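Local coordinates for alpha-fucosidase (Bifidobacterium bifidum, PDB 2EAB), which acts as a 1,2-alpha-L-fucosidase of glycoside hydrolase family 95, this chain being the catalytic region of a longer protein, at residues N739-L744 / D777-Q782; E698-A703 / A733-G738; Q367-E372 / D807-G812. All blocks are in the same frame, centred on the assembly; numbering follows the deposited sequence.

Interaction 1 of 3, residues N739-L744 / D777-Q782; sequences NTTYQL and DEMLLQ. With EDO (1,2-ethanediol), chain G.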
loop_
_atom_site.group_PDB
_atom_site.type_symbol
_atom_site.label_atom_id
_atom_site.label_comp_id
_atom_site.label_asym_id
_atom_site.label_seq_id
_atom_site.Cartn_x
_atom_site.Cartn_y
_atom_site.Cartn_z
ATOM N N ASN A 739 13.552 15.362 -13.557
ATOM C CA ASN A 739 13.008 15.382 -14.912
ATOM C C ASN A 739 12.564 13.999 -15.382
ATOM O O ASN A 739 11.446 13.841 -15.866
ATOM C CB ASN A 739 14.003 16.010 -15.887
ATOM C CG ASN A 739 14.175 17.500 -15.657
ATOM O OD1 ASN A 739 13.287 18.166 -15.127
ATOM N ND2 ASN A 739 15.324 18.031 -16.059
ATOM N N THR A 740 13.428 13.003 -15.216
ATOM C CA THR A 740 13.066 11.638 -15.581
ATOM C C THR A 740 11.920 11.136 -14.703
ATOM O O THR A 740 10.994 10.486 -15.195
ATOM C CB THR A 740 14.276 10.689 -15.524
ATOM O OG1 THR A 740 15.284 11.181 -16.412
ATOM C CG2 THR A 740 13.888 9.286 -15.963
ATOM N N THR A 741 11.972 11.452 -13.408
ATOM C CA THR A 741 10.917 11.053 -12.476
ATOM C C THR A 741 9.574 11.620 -12.919
ATOM O O THR A 741 8.574 10.893 -12.984
ATOM C CB THR A 741 11.219 11.503 -11.034
ATOM O OG1 THR A 741 12.502 11.012 -10.640
ATOM C CG2 THR A 741 10.181 10.948 -10.076
ATOM N N TYR A 742 9.556 12.915 -13.230
ATOM C CA TYR A 742 8.342 13.559 -13.705
ATOM C C TYR A 742 7.826 12.935 -15.004
ATOM O O TYR A 742 6.623 12.745 -15.178
ATOM C CB TYR A 742 8.538 15.069 -13.889
ATOM C CG TYR A 742 7.344 15.691 -14.550
ATOM C CD1 TYR A 742 6.149 15.848 -13.854
ATOM C CD2 TYR A 742 7.383 16.056 -15.893
ATOM C CE1 TYR A 742 5.027 16.381 -14.465
ATOM C CE2 TYR A 742 6.267 16.595 -16.516
ATOM C CZ TYR A 742 5.092 16.749 -15.798
ATOM O OH TYR A 742 3.980 17.270 -16.411
ATOM N N GLN A 743 8.743 12.624 -15.913
ATOM C CA GLN A 743 8.362 11.990 -17.173
ATOM C C GLN A 743 7.666 10.646 -16.934
ATOM O O GLN A 743 6.756 10.272 -17.679
ATOM C CB GLN A 743 9.573 11.814 -18.078
ATOM C CG GLN A 743 10.035 13.071 -18.781
ATOM C CD GLN A 743 11.191 12.776 -19.711
ATOM O OE1 GLN A 743 11.048 12.818 -20.931
ATOM N NE2 GLN A 743 12.334 12.441 -19.138
ATOM N N LEU A 744 8.086 9.933 -15.888
ATOM C CA LEU A 744 7.433 8.680 -15.512
ATOM C C LEU A 744 6.047 8.912 -14.910
ATOM O O LEU A 744 5.130 8.133 -15.164
ATOM C CB LEU A 744 8.322 7.845 -14.584
ATOM C CG LEU A 744 9.563 7.260 -15.266
ATOM C CD1 LEU A 744 10.573 6.849 -14.220
ATOM C CD2 LEU A 744 9.230 6.082 -16.190
ATOM N N ASP A 777 5.921 12.633 -3.222
ATOM C CA ASP A 777 6.548 12.963 -1.944
ATOM C C ASP A 777 8.067 12.910 -2.047
ATOM O O ASP A 777 8.740 13.837 -1.607
ATOM C CB ASP A 777 6.080 12.031 -0.824
ATOM C CG ASP A 777 4.692 12.370 -0.307
ATOM O OD1 ASP A 777 4.071 13.320 -0.816
ATOM O OD2 ASP A 777 4.214 11.674 0.623
ATOM N N GLU A 778 8.596 11.843 -2.653
ATOM C CA GLU A 778 10.043 11.660 -2.747
ATOM C C GLU A 778 10.709 12.694 -3.653
ATOM O O GLU A 778 11.881 13.001 -3.467
ATOM C CB GLU A 778 10.405 10.236 -3.189
ATOM C CG GLU A 778 9.944 9.126 -2.237
ATOM C CD GLU A 778 10.651 9.115 -0.884
ATOM O OE1 GLU A 778 11.901 9.127 -0.837
ATOM O OE2 GLU A 778 9.939 9.058 0.144
ATOM N N MET A 779 9.974 13.245 -4.617
ATOM C CA MET A 779 10.515 14.344 -5.419
ATOM C C MET A 779 10.711 15.610 -4.596
ATOM O O MET A 779 11.676 16.353 -4.800
ATOM C CB MET A 779 9.625 14.638 -6.623
ATOM C CG MET A 779 9.809 13.649 -7.760
ATOM S SD MET A 779 9.098 14.214 -9.306
ATOM C CE MET A 779 7.455 13.624 -8.985
ATOM N N LEU A 780 9.791 15.842 -3.665
ATOM C CA LEU A 780 9.765 17.086 -2.902
ATOM C C LEU A 780 10.491 17.000 -1.567
ATOM O O LEU A 780 10.914 18.028 -1.025
ATOM C CB LEU A 780 8.324 17.551 -2.691
ATOM C CG LEU A 780 7.483 17.685 -3.964
ATOM C CD1 LEU A 780 6.071 18.102 -3.603
ATOM C CD2 LEU A 780 8.101 18.669 -4.955
ATOM N N LEU A 781 10.647 15.782 -1.051
ATOM C CA LEU A 781 11.228 15.558 0.266
ATOM C C LEU A 781 11.790 14.152 0.354
ATOM O O LEU A 781 11.081 13.183 0.073
ATOM C CB LEU A 781 10.165 15.749 1.355
ATOM C CG LEU A 781 10.575 15.360 2.779
ATOM C CD1 LEU A 781 11.664 16.284 3.317
ATOM C CD2 LEU A 781 9.378 15.360 3.704
ATOM N N GLN A 782 13.053 14.034 0.743
ATOM C CA GLN A 782 13.613 12.737 1.103
ATOM C C GLN A 782 14.185 12.831 2.504
ATOM O O GLN A 782 14.579 13.915 2.947
ATOM C CB GLN A 782 14.664 12.284 0.085
ATOM C CG GLN A 782 14.021 11.748 -1.192
ATOM C CD GLN A 782 14.966 11.631 -2.374
ATOM O OE1 GLN A 782 16.155 11.351 -2.215
ATOM N NE2 GLN A 782 14.429 11.832 -3.575
HETATM C C1 EDO G . 10.401 5.564 0.989
HETATM O O1 EDO G . 11.176 6.832 1.278
HETATM C C2 EDO G . 8.960 5.789 1.594
HETATM O O2 EDO G . 9.127 6.061 3.008
#
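In Thr741, chi1 of -55° puts OG1 beside the backbone N and leaves CG2 anti to that N, facing Met779. In Met779, CG leaves anti to the carbonyl carbon, and the chain bends only at its last torsion (chi3 -85°). The two side chains reach toward each other, tip to tip. The methyl CG2 of Thr741 lies 3.5 Å from SD of Met779, and it also touches CG of Met779 at 3.6 Å. The backbone N of Tyr742 is a looser neighbour, 4.2 Å from SD of Met779. The contact is apolar and buried. OG1 of Thr741 is satisfied within its own helix region, by the carbonyl O of Asp737.

Helices 738-751 and 767-780 belong to the catalytic domain, an (alpha/alpha)6 barrel in this family. Met779 is near the end of the second helix, where the chain passes into strand 781-782.

Just past the helix, Gln782 folds back. Its NE2 donates to the carbonyl O of Glu778 at 2.8 Å, from above the carbonyl plane, and also to that of Ala733. The side chain of Glu778 leads away from helix 738-751. Its OE1 faces the guanidinium of Arg734. Its OE2 accepts from O1 of a 1,2-ethanediol, 2.8 Å away, which probably came from the crystallisation liquor.

Interaction 2 of 3, residues E698-A703 / A733-G738; sequences EYMDAA and ARTGDG. With EDO (1,2-ethanediol), chain G.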
loop_
_atom_site.group_PDB
_atom_site.type_symbol
_atom_site.label_atom_id
_atom_site.label_comp_id
_atom_site.label_asym_id
_atom_site.label_seq_id
_atom_site.Cartn_x
_atom_site.Cartn_y
_atom_site.Cartn_z
ATOM N N GLU A 698 29.443 6.400 -6.202
ATOM C CA GLU A 698 29.831 5.146 -6.849
ATOM C C GLU A 698 28.607 4.250 -7.054
ATOM O O GLU A 698 28.350 3.764 -8.162
ATOM C CB GLU A 698 30.903 4.407 -6.042
ATOM C CG GLU A 698 31.417 3.143 -6.740
ATOM C CD GLU A 698 32.253 2.237 -5.847
ATOM O OE1 GLU A 698 32.110 2.283 -4.604
ATOM O OE2 GLU A 698 33.056 1.455 -6.400
ATOM N N TYR A 699 27.849 4.052 -5.980
ATOM C CA TYR A 699 26.655 3.215 -6.031
ATOM C C TYR A 699 25.527 3.882 -6.814
ATOM O O TYR A 699 24.854 3.221 -7.613
ATOM C CB TYR A 699 26.182 2.874 -4.616
ATOM C CG TYR A 699 26.961 1.780 -3.904
ATOM C CD1 TYR A 699 28.165 1.283 -4.410
ATOM C CD2 TYR A 699 26.491 1.259 -2.701
ATOM C CE1 TYR A 699 28.870 0.287 -3.739
ATOM C CE2 TYR A 699 27.189 0.268 -2.022
ATOM C CZ TYR A 699 28.373 -0.215 -2.546
ATOM O OH TYR A 699 29.054 -1.203 -1.870
ATOM N N MET A 700 25.311 5.178 -6.591
ATOM C CA MET A 700 24.236 5.887 -7.286
ATOM C C MET A 700 24.448 5.934 -8.804
ATOM O O MET A 700 23.500 5.737 -9.569
ATOM C CB MET A 700 24.018 7.294 -6.723
ATOM C CG MET A 700 22.813 8.020 -7.330
ATOM S SD MET A 700 21.252 7.114 -7.147
ATOM C CE MET A 700 20.929 7.427 -5.416
ATOM N N ASP A 701 25.679 6.188 -9.245
ATOM C CA ASP A 701 25.982 6.188 -10.678
ATOM C C ASP A 701 25.659 4.831 -11.295
ATOM O O ASP A 701 25.112 4.754 -12.398
ATOM C CB ASP A 701 27.453 6.532 -10.939
ATOM C CG ASP A 701 27.776 7.998 -10.690
ATOM O OD1 ASP A 701 26.849 8.814 -10.499
ATOM O OD2 ASP A 701 28.980 8.333 -10.693
ATOM N N ALA A 702 25.997 3.769 -10.572
ATOM C CA ALA A 702 25.718 2.408 -11.021
ATOM C C ALA A 702 24.215 2.115 -11.055
ATOM O O ALA A 702 23.722 1.458 -11.982
ATOM C CB ALA A 702 26.444 1.406 -10.150
ATOM N N ALA A 703 23.490 2.611 -10.052
ATOM C CA ALA A 703 22.043 2.434 -10.009
ATOM C C ALA A 703 21.364 3.177 -11.154
ATOM O O ALA A 703 20.435 2.654 -11.773
ATOM C CB ALA A 703 21.486 2.869 -8.662
ATOM N N ALA A 733 13.141 8.993 -8.338
ATOM C CA ALA A 733 13.150 10.136 -7.418
ATOM C C ALA A 733 14.390 10.106 -6.520
ATOM O O ALA A 733 15.017 11.140 -6.277
ATOM C CB ALA A 733 11.888 10.177 -6.578
ATOM N N ARG A 734 14.753 8.919 -6.042
ATOM C CA ARG A 734 15.901 8.756 -5.156
ATOM C C ARG A 734 17.231 9.104 -5.827
ATOM O O ARG A 734 18.211 9.383 -5.135
ATOM C CB ARG A 734 15.945 7.323 -4.614
ATOM C CG ARG A 734 14.809 6.978 -3.638
ATOM C CD ARG A 734 14.970 7.702 -2.298
ATOM N NE ARG A 734 14.049 7.273 -1.239
ATOM C CZ ARG A 734 14.192 6.160 -0.521
ATOM N NH1 ARG A 734 15.184 5.316 -0.782
ATOM N NH2 ARG A 734 13.330 5.880 0.449
ATOM N N THR A 735 17.272 9.080 -7.160
ATOM C CA THR A 735 18.482 9.442 -7.907
ATOM C C THR A 735 18.721 10.950 -7.967
ATOM O O THR A 735 19.815 11.385 -8.336
ATOM C CB THR A 735 18.457 8.948 -9.379
ATOM O OG1 THR A 735 17.530 9.735 -10.136
ATOM C CG2 THR A 735 18.103 7.476 -9.486
ATOM N N GLY A 736 17.694 11.738 -7.662
ATOM C CA GLY A 736 17.767 13.188 -7.815
ATOM C C GLY A 736 17.377 13.703 -9.194
ATOM O O GLY A 736 17.306 14.917 -9.401
ATOM N N ASP A 737 17.122 12.794 -10.136
ATOM C CA ASP A 737 16.729 13.191 -11.490
ATOM C C ASP A 737 15.220 13.437 -11.527
ATOM O O ASP A 737 14.436 12.548 -11.878
ATOM C CB ASP A 737 17.154 12.123 -12.508
ATOM C CG ASP A 737 16.887 12.529 -13.956
ATOM O OD1 ASP A 737 16.189 13.533 -14.203
ATOM O OD2 ASP A 737 17.371 11.807 -14.856
ATOM N N GLY A 738 14.828 14.656 -11.166
ATOM C CA GLY A 738 13.424 15.045 -11.148
ATOM C C GLY A 738 12.777 15.059 -12.518
ATOM O O GLY A 738 11.585 14.806 -12.635
HETATM C C1 EDO G . 10.401 5.564 0.989
HETATM O O1 EDO G . 11.176 6.832 1.278
HETATM C C2 EDO G . 8.960 5.789 1.594
HETATM O O2 EDO G . 9.127 6.061 3.008
#
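Met700 and Thr735 bring the two backbones together, with their CA atoms 6.8 Å apart. Met700 is on helix 697-711, and Thr735 lies in the segment that links helix 722-734 to helix 738-751. These helices lie in the family 95 catalytic domain, an (alpha/alpha)6 barrel. The Met700 chain bends at chi2 and chi3, which lays the thioether across Thr735 at about a right angle. SD of Met700 is 3.7 Å from CA of Thr735 and 3.9 Å from its CG2. The methyl CE of Met700 rests against the carbonyl O of Arg734 at 3.4 Å.

OG1 of Thr735 faces other partners. It bonds to the carbonyl O of Trp732, and it accepts from the backbone N of Asp737 at 3.1 Å, an ST turn. Gly736 has a positive phi (88°) inside this turn, and Asp737 then N-caps the next helix.

The Arg734 side chain runs away from Met700. Its NE forms a salt bridge with OE1 of Glu778, and its NH1 and NH2 donate to the carbonyls of Gly689 and Pro688. The ethanediol O1 lies at the guanidinium edge, but its 2.5 Å distance to NH2 of Arg734 is too short to trust. A Tris molecule about 4 Å from this side chain may mark a pocket. A leucine in place of Arg734 would probably leave Glu778 without this charged mate and the two carbonyls without these donors.

Leu686 also touches Met700, while Lys704 and Leu707 of helix 697-711 cover Thr735. The turn then leads straight into helix 738-751.

Interaction 3 of 3, residues Q367-E372 / D807-G812; sequences QKRELE and DAWAGG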
loop_
_atom_site.group_PDB
_atom_site.type_symbol
_atom_site.label_atom_id
_atom_site.label_comp_id
_atom_site.label_asym_id
_atom_site.label_seq_id
_atom_site.Cartn_x
_atom_site.Cartn_y
_atom_site.Cartn_z
ATOM N N GLN A 367 -4.117 22.605 -16.420
ATOM C CA GLN A 367 -4.820 21.323 -16.493
ATOM C C GLN A 367 -3.910 20.130 -16.215
ATOM O O GLN A 367 -4.317 19.184 -15.531
ATOM C CB GLN A 367 -5.519 21.176 -17.841
ATOM C CG GLN A 367 -6.754 22.057 -17.965
ATOM C CD GLN A 367 -7.300 22.133 -19.380
ATOM O OE1 GLN A 367 -6.642 21.733 -20.337
ATOM N NE2 GLN A 367 -8.513 22.661 -19.513
ATOM N N LYS A 368 -2.685 20.171 -16.732
ATOM C CA LYS A 368 -1.695 19.143 -16.394
ATOM C C LYS A 368 -1.447 19.115 -14.888
ATOM O O LYS A 368 -1.425 18.047 -14.276
ATOM C CB LYS A 368 -0.375 19.350 -17.140
ATOM C CG LYS A 368 -0.435 19.028 -18.630
ATOM C CD LYS A 368 0.951 19.001 -19.255
ATOM C CE LYS A 368 1.727 17.743 -18.862
ATOM N NZ LYS A 368 3.138 17.796 -19.319
ATOM N N ARG A 369 -1.277 20.288 -14.287
ATOM C CA ARG A 369 -1.086 20.366 -12.844
ATOM C C ARG A 369 -2.325 19.897 -12.085
ATOM O O ARG A 369 -2.204 19.292 -11.020
ATOM C CB ARG A 369 -0.670 21.776 -12.414
ATOM C CG ARG A 369 0.610 22.306 -13.079
ATOM C CD ARG A 369 1.836 21.398 -12.897
ATOM N NE ARG A 369 2.917 21.813 -13.795
ATOM C CZ ARG A 369 3.312 21.155 -14.886
ATOM N NH1 ARG A 369 2.752 20.006 -15.241
ATOM N NH2 ARG A 369 4.295 21.645 -15.625
ATOM N N GLU A 370 -3.512 20.153 -12.635
ATOM C CA GLU A 370 -4.740 19.632 -12.029
ATOM C C GLU A 370 -4.748 18.105 -11.974
ATOM O O GLU A 370 -5.002 17.532 -10.915
ATOM C CB GLU A 370 -6.002 20.153 -12.724
ATOM C CG GLU A 370 -7.285 19.593 -12.094
ATOM C CD GLU A 370 -8.569 20.152 -12.682
ATOM O OE1 GLU A 370 -8.505 21.057 -13.543
ATOM O OE2 GLU A 370 -9.650 19.677 -12.275
ATOM N N LEU A 371 -4.469 17.452 -13.098
ATOM C CA LEU A 371 -4.481 15.986 -13.112
ATOM C C LEU A 371 -3.390 15.402 -12.213
ATOM O O LEU A 371 -3.638 14.459 -11.458
ATOM C CB LEU A 371 -4.377 15.424 -14.535
ATOM C CG LEU A 371 -4.641 13.914 -14.638
ATOM C CD1 LEU A 371 -6.046 13.550 -14.166
ATOM C CD2 LEU A 371 -4.407 13.394 -16.043
ATOM N N GLU A 372 -2.194 15.978 -12.273
ATOM C CA GLU A 372 -1.076 15.500 -11.462
ATOM C C GLU A 372 -1.362 15.630 -9.965
ATOM O O GLU A 372 -1.141 14.686 -9.197
ATOM C CB GLU A 372 0.214 16.223 -11.862
ATOM C CG GLU A 372 0.675 15.846 -13.269
ATOM C CD GLU A 372 1.545 16.891 -13.949
ATOM O OE1 GLU A 372 2.019 17.841 -13.280
ATOM O OE2 GLU A 372 1.757 16.749 -15.175
ATOM N N ASP A 807 11.958 20.214 -13.573
ATOM C CA ASP A 807 11.979 21.526 -14.219
ATOM C C ASP A 807 10.570 21.958 -14.642
ATOM O O ASP A 807 10.291 23.155 -14.747
ATOM C CB ASP A 807 12.924 21.533 -15.427
ATOM C CG ASP A 807 14.385 21.334 -15.043
ATOM O OD1 ASP A 807 14.742 21.488 -13.856
ATOM O OD2 ASP A 807 15.189 21.019 -15.946
ATOM N N ALA A 808 9.688 20.982 -14.864
ATOM C CA ALA A 808 8.289 21.238 -15.219
ATOM C C ALA A 808 7.523 21.987 -14.122
ATOM O O ALA A 808 6.519 22.649 -14.402
ATOM C CB ALA A 808 7.582 19.929 -15.556
ATOM N N TRP A 809 7.990 21.871 -12.880
ATOM C CA TRP A 809 7.369 22.556 -11.752
ATOM C C TRP A 809 8.299 23.670 -11.267
ATOM O O TRP A 809 8.957 23.542 -10.233
ATOM C CB TRP A 809 7.058 21.578 -10.611
ATOM C CG TRP A 809 6.187 20.396 -10.973
ATOM C CD1 TRP A 809 5.384 20.251 -12.075
ATOM C CD2 TRP A 809 6.001 19.215 -10.188
ATOM N NE1 TRP A 809 4.731 19.038 -12.034
ATOM C CE2 TRP A 809 5.092 18.384 -10.884
ATOM C CE3 TRP A 809 6.516 18.778 -8.962
ATOM C CZ2 TRP A 809 4.693 17.136 -10.393
ATOM C CZ3 TRP A 809 6.123 17.537 -8.477
ATOM C CH2 TRP A 809 5.218 16.732 -9.193
ATOM N N ALA A 810 8.346 24.765 -12.025
ATOM C CA ALA A 810 9.283 25.861 -11.761
ATOM C C ALA A 810 9.024 26.554 -10.426
ATOM O O ALA A 810 9.954 26.996 -9.749
ATOM C CB ALA A 810 9.246 26.875 -12.901
ATOM N N GLY A 811 7.752 26.643 -10.059
ATOM C CA GLY A 811 7.343 27.261 -8.808
ATOM C C GLY A 811 6.209 26.485 -8.178
ATOM O O GLY A 811 5.456 25.791 -8.861
ATOM N N GLY A 812 6.086 26.600 -6.864
ATOM C CA GLY A 812 5.024 25.910 -6.160
ATOM C C GLY A 812 5.234 25.916 -4.669
ATOM O O GLY A 812 6.174 26.535 -4.155
HETATM O O HOH W 1 3.877 24.387 -13.613
#
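Arg369 and Trp809 bury the most surface here, and Glu372 ties them together. The chain of Arg369 bends at chi2 (-56°), which carries the guanidinium over to the loop. There it presents one face to the rim of the indole. CD1 of Trp809 sits over that face, 3.4 Å from NE of Arg369. Guanidinium and ring planes are 62° apart, so the ring meets the group with its edge and does not lie flat on it.

The same guanidinium also reaches the loop backbone. NH2 of Arg369 gives a weak, bent hydrogen bond to the carbonyl O of Ala808, at 2.7 Å. A water at the guanidinium edge accepts from NE of Arg369 at 2.8 Å. It donates to O of Ala808 at a long 3.3 Å.

Glu372 lies one helical turn further on. Its OE1 takes the indole N-H, NE1 of Trp809, at 3.2 Å with an angle of 149°. The donor arrives on the syn side, well out of the carboxylate plane. OE1 of Glu372 also forms a salt bridge with NH1 of Arg369 at 3.0 Å, though its hydrogen bond is weak. One oxygen thus serves both the indole N-H and the guanidinium. OE2 of Glu372 turns to the hydroxyls of Tyr742 and Tyr358.

The arrangement is a domain junction. Helix 365-386 belongs to the catalytic (alpha/alpha)6 barrel of family 95, and the 807-812 loop leads into strand 812-819 of the C-terminal beta domain.

Interaction 1 is in the middle, its centre about 12 Å from those of both others. Interactions 2 and 3 do not touch; their centres are about 23 Å apart. Gln782 joins interaction 1 to interaction 2, its NE2 lying 2.9 Å from the carbonyl O of Ala733. Tyr742 joins it to interaction 3: its ring meets that of Trp809 at about 70°, and its OH is 2.6 Å from OE2 of Glu372. Interactions 1 and 2 both lie against the ethanediol, though its very short approach to Arg734 is doubtful. The Arg734 side chain lies about 6 Å from that of Asp690, known to bind calcium in this protein, though none is bound there in this chain.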